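Local coordinates for DUF4442 domain-containing protein (Pseudomonas aeruginosa, PDB 1YOC), which is of unknown function but belongs to the HotDog superfamily, and its relation to PaaI-type thioesterases suggests that it may act on acyl thioesters, at residues 104-109 / 130-135; 122-127 / 140-145. One frame throughout, in Å; residues are numbered along the deposited sequence.

Interaction 1 (104-109 / 130-135); sequences DVRAVA and VDDKPV
Val105 and Val130 bring the two backbones together, their CA atoms 5.0 Å apart, where strand 105-110 starts and the type I' turn Val130 to Lys133 begins. CG2 of Val105 meets CG2 of Val130 at 3.9 Å, one valine lying aslant the other. Val130 CG2 also rests 3.7 Å from Asp104 O. That carbonyl does not bond Asp131 N directly. Water 1 bridges them, giving a hydrogen to Asp104 O at 2.6 Å and taking one from Asp131 N. The water fills in between the two backbones here; further along strand 105-110, Arg106 makes backbone bonds with Tyr129.

The turn is the tip of the antiparallel hairpin of strands 120-130 and 133-146, part of the curved sheet that wraps helix 63-81 in the hot-dog fold. Two backbone bonds between Val130 and Lys133 close it.

On the more exposed face, Arg106 reaches along to the turn. It runs extended as far as CD, with CG anti to the backbone N (chi1 -176°), then bends at chi3. This carries Arg106 NH1 to Asp132 OD1, a salt bridge of 2.7 Å. Of the two carboxylate oxygens only OD1 of Asp132 meets the guanidinium, whose plane stands 62° from that of the carboxylate, so the pair is not a flat two-pronged one. Water 2, at the guanidinium edge, accepts from Arg106 NH2 at 2.8 Å and donates to Asp132 O. Salt bridge and water together hold the guanidinium to one residue of the turn. Arg106 also makes a cation-pi contact with Tyr129.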
loop_
_atom_site.group_PDB
_atom_site.type_symbol
_atom_site.label_atom_id
_atom_site.label_comp_id
_atom_site.label_asym_id
_atom_site.label_seq_id
_atom_site.Cartn_x
_atom_site.Cartn_y
_atom_site.Cartn_z
ATOM N N ASP B 104 17.008 -2.341 5.342
ATOM C CA ASP B 104 16.772 -1.638 4.086
ATOM C C ASP B 104 16.267 -2.605 3.032
ATOM O O ASP B 104 16.718 -3.736 2.949
ATOM C CB ASP B 104 18.046 -0.939 3.580
ATOM C CG ASP B 104 18.604 0.074 4.591
ATOM O OD1 ASP B 104 17.855 0.651 5.428
ATOM O OD2 ASP B 104 19.823 0.297 4.541
ATOM N N VAL B 105 15.328 -2.116 2.242
ATOM C CA VAL B 105 14.657 -2.894 1.209
ATOM C C VAL B 105 15.099 -2.616 -0.224
ATOM O O VAL B 105 15.419 -1.473 -0.578
ATOM C CB VAL B 105 13.114 -2.622 1.310
ATOM C CG1 VAL B 105 12.367 -3.496 0.334
ATOM C CG2 VAL B 105 12.627 -2.951 2.738
ATOM N N ARG B 106 15.145 -3.678 -1.027
ATOM C CA ARG B 106 15.482 -3.589 -2.454
ATOM C C ARG B 106 14.294 -4.270 -3.174
ATOM O O ARG B 106 13.954 -5.408 -2.866
ATOM C CB ARG B 106 16.784 -4.368 -2.734
ATOM C CG ARG B 106 17.347 -4.308 -4.184
ATOM C CD ARG B 106 18.747 -5.071 -4.276
ATOM N NE ARG B 106 18.617 -6.477 -4.737
ATOM C CZ ARG B 106 18.752 -7.556 -3.955
ATOM N NH1 ARG B 106 19.021 -7.415 -2.661
ATOM N NH2 ARG B 106 18.621 -8.785 -4.455
ATOM N N ALA B 107 13.650 -3.572 -4.106
ATOM C CA ALA B 107 12.530 -4.171 -4.813
ATOM C C ALA B 107 12.893 -4.276 -6.273
ATOM O O ALA B 107 13.357 -3.311 -6.874
ATOM C CB ALA B 107 11.251 -3.300 -4.612
ATOM N N VAL B 108 12.654 -5.450 -6.856
ATOM C CA VAL B 108 13.005 -5.694 -8.238
ATOM C C VAL B 108 11.784 -6.028 -9.071
ATOM O O VAL B 108 10.992 -6.907 -8.708
ATOM C CB VAL B 108 14.014 -6.885 -8.320
ATOM C CG1 VAL B 108 14.311 -7.213 -9.790
ATOM C CG2 VAL B 108 15.315 -6.559 -7.522
ATOM N N ALA B 109 11.626 -5.321 -10.193
ATOM C CA ALA B 109 10.513 -5.568 -11.102
ATOM C C ALA B 109 11.165 -6.054 -12.395
ATOM O O ALA B 109 11.758 -5.273 -13.155
ATOM C CB ALA B 109 9.672 -4.218 -11.341
ATOM N N VAL B 130 15.420 -8.061 1.684
ATOM C CA VAL B 130 16.145 -7.434 2.757
ATOM C C VAL B 130 17.389 -8.339 2.916
ATOM O O VAL B 130 17.258 -9.562 3.076
ATOM C CB VAL B 130 15.359 -7.338 4.116
ATOM C CG1 VAL B 130 16.334 -6.945 5.222
ATOM C CG2 VAL B 130 14.271 -6.244 4.026
ATOM N N ASP B 131 18.580 -7.743 2.854
ATOM C CA ASP B 131 19.831 -8.516 2.955
ATOM C C ASP B 131 19.802 -9.700 1.968
ATOM O O ASP B 131 20.115 -10.840 2.311
ATOM C CB ASP B 131 20.029 -9.002 4.407
ATOM C CG ASP B 131 21.426 -9.617 4.658
ATOM O OD1 ASP B 131 22.409 -9.166 4.046
ATOM O OD2 ASP B 131 21.535 -10.542 5.492
ATOM N N ASP B 132 19.402 -9.408 0.734
ATOM C CA ASP B 132 19.338 -10.395 -0.348
ATOM C C ASP B 132 18.396 -11.582 -0.192
ATOM O O ASP B 132 18.425 -12.515 -0.994
ATOM C CB ASP B 132 20.753 -10.898 -0.693
ATOM C CG ASP B 132 21.638 -9.784 -1.161
ATOM O OD1 ASP B 132 21.162 -8.931 -1.941
ATOM O OD2 ASP B 132 22.792 -9.730 -0.733
ATOM N N LYS B 133 17.515 -11.515 0.783
ATOM C CA LYS B 133 16.557 -12.589 0.994
ATOM C C LYS B 133 15.157 -12.013 0.693
ATOM O O LYS B 133 14.847 -10.898 1.086
ATOM C CB LYS B 133 16.622 -13.047 2.452
ATOM C CG LYS B 133 17.995 -13.527 2.871
ATOM C CD LYS B 133 18.022 -13.822 4.368
ATOM C CE LYS B 133 19.420 -14.164 4.850
ATOM N NZ LYS B 133 20.209 -12.912 4.968
ATOM N N PRO B 134 14.302 -12.790 0.024
ATOM C CA PRO B 134 12.946 -12.352 -0.335
ATOM C C PRO B 134 12.029 -12.261 0.880
ATOM O O PRO B 134 11.962 -13.177 1.704
ATOM C CB PRO B 134 12.504 -13.402 -1.349
ATOM C CG PRO B 134 13.219 -14.634 -0.890
ATOM C CD PRO B 134 14.563 -14.167 -0.431
ATOM N N VAL B 135 11.331 -11.135 0.999
ATOM C CA VAL B 135 10.455 -10.913 2.131
ATOM C C VAL B 135 9.026 -10.549 1.686
ATOM O O VAL B 135 8.110 -10.533 2.503
ATOM C CB VAL B 135 10.968 -9.742 3.020
ATOM C CG1 VAL B 135 12.380 -10.019 3.546
ATOM C CG2 VAL B 135 10.911 -8.410 2.246
HETATM O O HOH W 1 18.954 -4.866 3.621
HETATM O O HOH W 2 19.058 -11.492 -3.837
#

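Interaction 2 (122-127 / 140-145); sequences LVVPVV and ITMYVS
Leu122 O accepts the amide of Met142, Met142 N to Leu122 O being 2.8 Å and almost straight at the hydrogen (170°). Thr141 CA adds a CA-H...O contact to the same oxygen, Leu122 O, at 3.4 Å. Leu122 N returns a bond to Met142 O, and Val124 and Ile140 exchange a second pair. Leu122-Met142 and Val124-Ile140 are therefore hydrogen-bonded antiparallel pairs. Val123-Thr141, between them, is a non-hydrogen-bonded pair with CA atoms 4.3 Å apart.

Side chains alternate across the sheet. On the buried face, Leu122 CD1 packs on Val144 CG2 at 3.7 Å, a diagonal contact, since Val144 lies two residues beyond Met142, the partner of Leu122. Met142 CG lies beside its backbone N (chi1 -57°) and meets Val124 CG2 at 4.0 Å. On the other face, Val123 CG2 sits against Thr141 OG1 at 3.9 Å.

The strands form the hairpin 120-130/133-146 of the hot-dog sheet. Val124, Ile140 and Met142 pack on the central helix 63-81, at Ala74, Met77 and Thr78. Ile114 and Trp116 cover Leu122 and Val124, and strand 86-97 pairs with the far edge of strand 133-146.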
loop_
_atom_site.group_PDB
_atom_site.type_symbol
_atom_site.label_atom_id
_atom_site.label_comp_id
_atom_site.label_asym_id
_atom_site.label_seq_id
_atom_site.Cartn_x
_atom_site.Cartn_y
_atom_site.Cartn_z
ATOM N N LEU B 122 -1.435 -6.404 -18.489
ATOM C CA LEU B 122 -0.061 -6.921 -18.390
ATOM C C LEU B 122 0.146 -7.060 -16.881
ATOM O O LEU B 122 -0.159 -6.121 -16.116
ATOM C CB LEU B 122 0.969 -5.924 -18.952
ATOM C CG LEU B 122 0.743 -5.404 -20.381
ATOM C CD1 LEU B 122 1.990 -4.556 -20.836
ATOM C CD2 LEU B 122 0.518 -6.578 -21.319
ATOM N N VAL B 123 0.652 -8.211 -16.449
ATOM C CA VAL B 123 0.862 -8.461 -15.023
ATOM C C VAL B 123 2.344 -8.315 -14.707
ATOM O O VAL B 123 3.175 -9.117 -15.116
ATOM C CB VAL B 123 0.322 -9.882 -14.635
ATOM C CG1 VAL B 123 0.401 -10.090 -13.120
ATOM C CG2 VAL B 123 -1.126 -10.038 -15.155
ATOM N N VAL B 124 2.673 -7.258 -13.973
ATOM C CA VAL B 124 4.061 -6.975 -13.633
ATOM C C VAL B 124 4.466 -7.567 -12.275
ATOM O O VAL B 124 3.854 -7.284 -11.234
ATOM C CB VAL B 124 4.280 -5.473 -13.585
ATOM C CG1 VAL B 124 5.739 -5.183 -13.270
ATOM C CG2 VAL B 124 3.812 -4.848 -14.904
ATOM N N PRO B 125 5.524 -8.390 -12.259
ATOM C CA PRO B 125 5.972 -8.995 -10.999
ATOM C C PRO B 125 6.999 -8.141 -10.261
ATOM O O PRO B 125 7.811 -7.426 -10.871
ATOM C CB PRO B 125 6.606 -10.325 -11.462
ATOM C CG PRO B 125 7.306 -9.889 -12.743
ATOM C CD PRO B 125 6.239 -8.951 -13.419
ATOM N N VAL B 126 6.960 -8.223 -8.941
ATOM C CA VAL B 126 7.927 -7.510 -8.115
ATOM C C VAL B 126 8.285 -8.411 -6.930
ATOM O O VAL B 126 7.412 -9.061 -6.336
ATOM C CB VAL B 126 7.345 -6.194 -7.504
ATOM C CG1 VAL B 126 8.420 -5.500 -6.669
ATOM C CG2 VAL B 126 6.859 -5.220 -8.628
ATOM N N VAL B 127 9.566 -8.467 -6.596
ATOM C CA VAL B 127 9.978 -9.189 -5.398
ATOM C C VAL B 127 10.794 -8.194 -4.561
ATOM O O VAL B 127 11.622 -7.454 -5.097
ATOM C CB VAL B 127 10.820 -10.435 -5.734
ATOM C CG1 VAL B 127 11.237 -11.153 -4.443
ATOM C CG2 VAL B 127 9.951 -11.406 -6.572
ATOM N N ILE B 140 1.290 -6.614 -10.089
ATOM C CA ILE B 140 0.454 -5.453 -10.329
ATOM C C ILE B 140 -0.021 -5.545 -11.787
ATOM O O ILE B 140 0.776 -5.613 -12.714
ATOM C CB ILE B 140 1.248 -4.169 -10.096
ATOM C CG1 ILE B 140 1.693 -4.106 -8.624
ATOM C CG2 ILE B 140 0.363 -2.941 -10.468
ATOM C CD1 ILE B 140 2.719 -2.969 -8.310
ATOM N N THR B 141 -1.339 -5.564 -11.947
ATOM C CA THR B 141 -1.959 -5.666 -13.250
ATOM C C THR B 141 -2.196 -4.275 -13.794
ATOM O O THR B 141 -2.898 -3.464 -13.179
ATOM C CB THR B 141 -3.293 -6.421 -13.156
ATOM O OG1 THR B 141 -3.020 -7.752 -12.675
ATOM C CG2 THR B 141 -3.953 -6.515 -14.535
ATOM N N MET B 142 -1.545 -4.007 -14.917
ATOM C CA MET B 142 -1.637 -2.740 -15.615
ATOM C C MET B 142 -2.564 -2.913 -16.809
ATOM O O MET B 142 -2.407 -3.873 -17.586
ATOM C CB MET B 142 -0.263 -2.340 -16.164
ATOM C CG MET B 142 0.821 -2.256 -15.117
ATOM S SD MET B 142 0.392 -1.029 -13.822
ATOM C CE MET B 142 1.955 -0.932 -12.945
ATOM N N TYR B 143 -3.553 -2.024 -16.954
ATOM C CA TYR B 143 -4.413 -2.110 -18.143
ATOM C C TYR B 143 -3.786 -1.144 -19.168
ATOM O O TYR B 143 -3.664 0.061 -18.910
ATOM C CB TYR B 143 -5.841 -1.666 -17.885
ATOM C CG TYR B 143 -6.666 -1.840 -19.149
ATOM C CD1 TYR B 143 -7.011 -3.109 -19.590
ATOM C CD2 TYR B 143 -7.073 -0.738 -19.918
ATOM C CE1 TYR B 143 -7.766 -3.287 -20.779
ATOM C CE2 TYR B 143 -7.814 -0.912 -21.110
ATOM C CZ TYR B 143 -8.159 -2.196 -21.519
ATOM O OH TYR B 143 -8.978 -2.438 -22.642
ATOM N N VAL B 144 -3.381 -1.687 -20.314
ATOM C CA VAL B 144 -2.680 -0.897 -21.315
ATOM C C VAL B 144 -3.569 -0.767 -22.523
ATOM O O VAL B 144 -4.145 -1.742 -22.982
ATOM C CB VAL B 144 -1.343 -1.592 -21.725
ATOM C CG1 VAL B 144 -0.641 -0.797 -22.854
ATOM C CG2 VAL B 144 -0.431 -1.723 -20.503
ATOM N N SER B 145 -3.681 0.450 -23.028
ATOM C CA SER B 145 -4.518 0.683 -24.196
ATOM C C SER B 145 -3.885 1.680 -25.182
ATOM O O SER B 145 -3.135 2.573 -24.776
ATOM C CB SER B 145 -5.870 1.210 -23.734
ATOM O OG SER B 145 -5.709 2.464 -23.085
#

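From the N terminus, segment 104-109 comes first, on strand 105-110. The chain then turns back into strand 120-130, which carries 122-127. Next come the hairpin turn with 130-135 and, on the returning strand 133-146, segment 140-145. Interaction 1 closes a loop of 20 intervening residues and interaction 2 one of 12. Their segments alternate, so the two loops cross. Strand 120-130 lies between the other two in the sheet. Interaction 1 ties the start of strand 105-110 to the hairpin tip, while interaction 2 zips the hairpin nearer its open end. Their centres are about 19 Å apart; a probable hydrogen bond from Val108 N to Val127 O (2.9 Å) joins strands 105-110 and 120-130.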